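PDB 5F7S: glycoside hydrolase family 31 from Trueperella pyogenes, which probably hydrolyses alpha-glucosidic linkages of oligosaccharides, as do related retaining alpha-glycosidases of its family. Local coordinates for residues A[386-391]-A[462-467]. Sequence-based numbering, arbitrary orientation.
Sequences LWQIPL and DGFKTD. With CA (calcium ion), chain G.
Leu386 bonds the parallel strand 463-466 with both its backbone N and its O, N giving a hydrogen bond to Gly463 O and O taking one from Lys465 N at 2.8 Å; Phe464 CA comes to 3.1 Å from Leu386 O, which also lies at the edge of the phenyl ring. Trp387, its CG anti to the backbone N (chi1 -175°), turns the indole edge to Asp467: NE1 meets the anti lone pair of OD2 at 2.8 Å, ring and carboxylate standing nearly perpendicular (87°). That OD2 also binds the calcium ion at 2.5 Å, so the indole is a second-shell support of a metal which three waters also bind; an alanine at Trp387 would probably leave OD2 without its NE1 donor and the carboxylate freer to turn. Gln388 N bonds to Lys465 O and its O accepts from Asp467 N (3.1 Å), while CG lies alongside Phe464, 3.7 Å from CD1; its bent chain returns NE2 to Trp387 O, with Tyr500 and Arg452 holding OE1. Ile389 CD1 and Pro390 CD pack against Asp467 O, also hydrogen-bonded to Tyr496. These third and fourth TIM-barrel strands are flanked by 326-329 and 513-515; Lys465 salt-bridges Glu330, and helix 485-506 packs against Phe464, Thr466 and Pro390.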
ATOM      1  N   LEU A 386      11.108 -10.589 -10.845  1.00 22.74           N
ATOM      2  CA  LEU A 386      10.869  -9.590 -11.882  1.00 23.36           C
ATOM      3  C   LEU A 386       9.705  -8.666 -11.540  1.00 23.06           C
ATOM      4  O   LEU A 386       8.693  -9.105 -11.003  1.00 22.43           O
ATOM      5  CB  LEU A 386      10.586 -10.270 -13.230  1.00 23.95           C
ATOM      6  CG  LEU A 386      11.665 -11.224 -13.773  1.00 24.56           C
ATOM      7  CD1 LEU A 386      11.278 -11.648 -15.180  1.00 25.14           C
ATOM      8  CD2 LEU A 386      13.035 -10.573 -13.804  1.00 24.59           C
ATOM      9  N   TRP A 387       9.846  -7.398 -11.927  1.00 23.56           N
ATOM     10  CA  TRP A 387       8.877  -6.341 -11.637  1.00 23.86           C
ATOM     11  C   TRP A 387       7.701  -6.386 -12.568  1.00 24.87           C
ATOM     12  O   TRP A 387       7.850  -6.691 -13.767  1.00 25.53           O
ATOM     13  CB  TRP A 387       9.578  -4.981 -11.794  1.00 24.37           C
ATOM     14  CG  TRP A 387       8.814  -3.739 -11.447  1.00 23.93           C
ATOM     15  CD1 TRP A 387       8.813  -3.095 -10.245  1.00 24.59           C
ATOM     16  CD2 TRP A 387       8.035  -2.931 -12.328  1.00 24.12           C
ATOM     17  NE1 TRP A 387       8.053  -1.949 -10.318  1.00 24.63           N
ATOM     18  CE2 TRP A 387       7.577  -1.824 -11.591  1.00 24.26           C
ATOM     19  CE3 TRP A 387       7.689  -3.031 -13.673  1.00 25.06           C
ATOM     20  CZ2 TRP A 387       6.773  -0.843 -12.144  1.00 25.09           C
ATOM     21  CZ3 TRP A 387       6.905  -2.051 -14.224  1.00 25.38           C
ATOM     22  CH2 TRP A 387       6.451  -0.969 -13.461  1.00 25.64           C
ATOM     23  N   GLN A 388       6.536  -6.038 -12.024  1.00 24.38           N
ATOM     24  CA  GLN A 388       5.284  -5.998 -12.780  1.00 23.94           C
ATOM     25  C   GLN A 388       4.474  -4.835 -12.313  1.00 23.74           C
ATOM     26  O   GLN A 388       4.707  -4.300 -11.204  1.00 23.45           O
ATOM     27  CB  GLN A 388       4.441  -7.266 -12.555  1.00 23.38           C
ATOM     28  CG  GLN A 388       5.056  -8.513 -13.129  1.00 24.16           C
ATOM     29  CD  GLN A 388       4.975  -8.567 -14.639  1.00 24.92           C
ATOM     30  OE1 GLN A 388       3.969  -8.988 -15.195  1.00 26.27           O
ATOM     31  NE2 GLN A 388       6.047  -8.168 -15.310  1.00 25.90           N
ATOM     32  N   ILE A 389       3.492  -4.493 -13.148  1.00 23.50           N
ATOM     33  CA  ILE A 389       2.549  -3.408 -12.900  1.00 24.62           C
ATOM     34  C   ILE A 389       1.225  -3.867 -13.493  1.00 24.28           C
ATOM     35  O   ILE A 389       1.234  -4.484 -14.546  1.00 24.44           O
ATOM     36  CB  ILE A 389       3.028  -2.077 -13.558  1.00 25.56           C
ATOM     37  CG1 ILE A 389       2.179  -0.886 -13.127  1.00 27.20           C
ATOM     38  CG2 ILE A 389       3.078  -2.169 -15.080  1.00 26.20           C
ATOM     39  CD1 ILE A 389       2.420  -0.458 -11.674  1.00 28.46           C
ATOM     40  N   PRO A 390       0.081  -3.592 -12.819  1.00 24.97           N
ATOM     41  CA  PRO A 390      -1.203  -3.988 -13.355  1.00 25.28           C
ATOM     42  C   PRO A 390      -1.812  -2.884 -14.242  1.00 26.50           C
ATOM     43  O   PRO A 390      -2.916  -2.357 -13.980  1.00 26.10           O
ATOM     44  CB  PRO A 390      -2.016  -4.247 -12.094  1.00 25.49           C
ATOM     45  CG  PRO A 390      -1.498  -3.272 -11.109  1.00 25.24           C
ATOM     46  CD  PRO A 390      -0.086  -2.936 -11.505  1.00 25.41           C
ATOM     47  N   LEU A 391      -1.071  -2.568 -15.302  1.00 26.96           N
ATOM     48  CA  LEU A 391      -1.409  -1.528 -16.254  1.00 27.28           C
ATOM     49  C   LEU A 391      -0.886  -1.926 -17.628  1.00 27.72           C
ATOM     50  O   LEU A 391       0.123  -2.622 -17.733  1.00 27.93           O
ATOM     51  CB  LEU A 391      -0.794  -0.192 -15.828  1.00 27.33           C
ATOM     52  CG  LEU A 391      -1.413   0.532 -14.626  1.00 28.11           C
ATOM     53  CD1 LEU A 391      -0.578   1.751 -14.255  1.00 28.94           C
ATOM     54  CD2 LEU A 391      -2.850   0.970 -14.883  1.00 28.68           C
ATOM     55  N   ASP A 462      11.694 -16.971  -9.977  1.00 26.95           N
ATOM     56  CA  ASP A 462      11.161 -17.418  -8.706  1.00 26.39           C
ATOM     57  C   ASP A 462      10.055 -16.566  -8.095  1.00 26.35           C
ATOM     58  O   ASP A 462       9.510 -16.914  -7.048  1.00 27.55           O
ATOM     59  CB  ASP A 462      12.318 -17.507  -7.739  1.00 26.00           C
ATOM     60  CG  ASP A 462      13.476 -18.255  -8.316  1.00 26.44           C
ATOM     61  OD1 ASP A 462      13.335 -19.459  -8.577  1.00 27.19           O
ATOM     62  OD2 ASP A 462      14.529 -17.627  -8.555  1.00 26.56           O
ATOM     63  N   GLY A 463       9.718 -15.454  -8.714  1.00 25.86           N
ATOM     64  CA  GLY A 463       8.681 -14.618  -8.169  1.00 26.00           C
ATOM     65  C   GLY A 463       8.621 -13.295  -8.876  1.00 26.11           C
ATOM     66  O   GLY A 463       9.394 -13.049  -9.809  1.00 25.14           O
ATOM     67  N   PHE A 464       7.691 -12.454  -8.412  1.00 25.98           N
ATOM     68  CA  PHE A 464       7.438 -11.156  -9.008  1.00 25.79           C
ATOM     69  C   PHE A 464       7.315 -10.019  -8.006  1.00 25.11           C
ATOM     70  O   PHE A 464       6.754 -10.188  -6.932  1.00 25.46           O
ATOM     71  CB  PHE A 464       6.106 -11.204  -9.741  1.00 26.10           C
ATOM     72  CG  PHE A 464       6.061 -12.148 -10.893  1.00 26.83           C
ATOM     73  CD1 PHE A 464       6.509 -11.750 -12.143  1.00 26.66           C
ATOM     74  CD2 PHE A 464       5.509 -13.424 -10.743  1.00 26.28           C
ATOM     75  CE1 PHE A 464       6.418 -12.605 -13.229  1.00 27.35           C
ATOM     76  CE2 PHE A 464       5.429 -14.284 -11.819  1.00 27.01           C
ATOM     77  CZ  PHE A 464       5.872 -13.876 -13.062  1.00 27.86           C
ATOM     78  N   LYS A 465       7.790  -8.840  -8.383  1.00 25.29           N
ATOM     79  CA  LYS A 465       7.606  -7.650  -7.553  1.00 24.96           C
ATOM     80  C   LYS A 465       6.388  -6.964  -8.150  1.00 25.50           C
ATOM     81  O   LYS A 465       6.479  -6.243  -9.147  1.00 26.58           O
ATOM     82  CB  LYS A 465       8.837  -6.746  -7.550  1.00 24.80           C
ATOM     83  CG  LYS A 465       8.703  -5.540  -6.635  1.00 24.49           C
ATOM     84  CD  LYS A 465       9.937  -4.658  -6.684  1.00 24.69           C
ATOM     85  CE  LYS A 465       9.789  -3.429  -5.817  1.00 24.93           C
ATOM     86  NZ  LYS A 465      11.062  -2.650  -5.785  1.00 25.83           N
ATOM     87  N   THR A 466       5.231  -7.269  -7.568  1.00 25.37           N
ATOM     88  CA  THR A 466       3.942  -6.750  -8.006  1.00 24.48           C
ATOM     89  C   THR A 466       3.721  -5.364  -7.448  1.00 25.00           C
ATOM     90  O   THR A 466       3.009  -5.159  -6.468  1.00 27.54           O
ATOM     91  CB  THR A 466       2.791  -7.710  -7.612  1.00 23.31           C
ATOM     92  OG1 THR A 466       3.020  -8.215  -6.305  1.00 21.74           O
ATOM     93  CG2 THR A 466       2.748  -8.892  -8.557  1.00 23.81           C
ATOM     94  N   ASP A 467       4.340  -4.409  -8.106  1.00 24.96           N
ATOM     95  CA  ASP A 467       4.280  -3.011  -7.726  1.00 24.83           C
ATOM     96  C   ASP A 467       2.933  -2.447  -8.198  1.00 25.92           C
ATOM     97  O   ASP A 467       2.274  -3.044  -9.045  1.00 25.93           O
ATOM     98  CB  ASP A 467       5.438  -2.303  -8.434  1.00 24.80           C
ATOM     99  CG  ASP A 467       5.795  -0.973  -7.831  1.00 24.71           C
ATOM    100  OD1 ASP A 467       5.129  -0.459  -6.902  1.00 25.85           O
ATOM    101  OD2 ASP A 467       6.791  -0.430  -8.300  1.00 23.61           O
TER
HETATM  102 CA    CA G 805       7.474   1.922  -8.604  1.00 55.63          CA
HETATM  103  O   HOH W   1       9.492   0.578  -9.047  1.00 53.01           O
HETATM  104  O   HOH W   2       7.290   1.339  -5.848  1.00 40.86           O
HETATM  105  O   HOH W   3       6.683   3.810  -7.396  1.00 45.61           O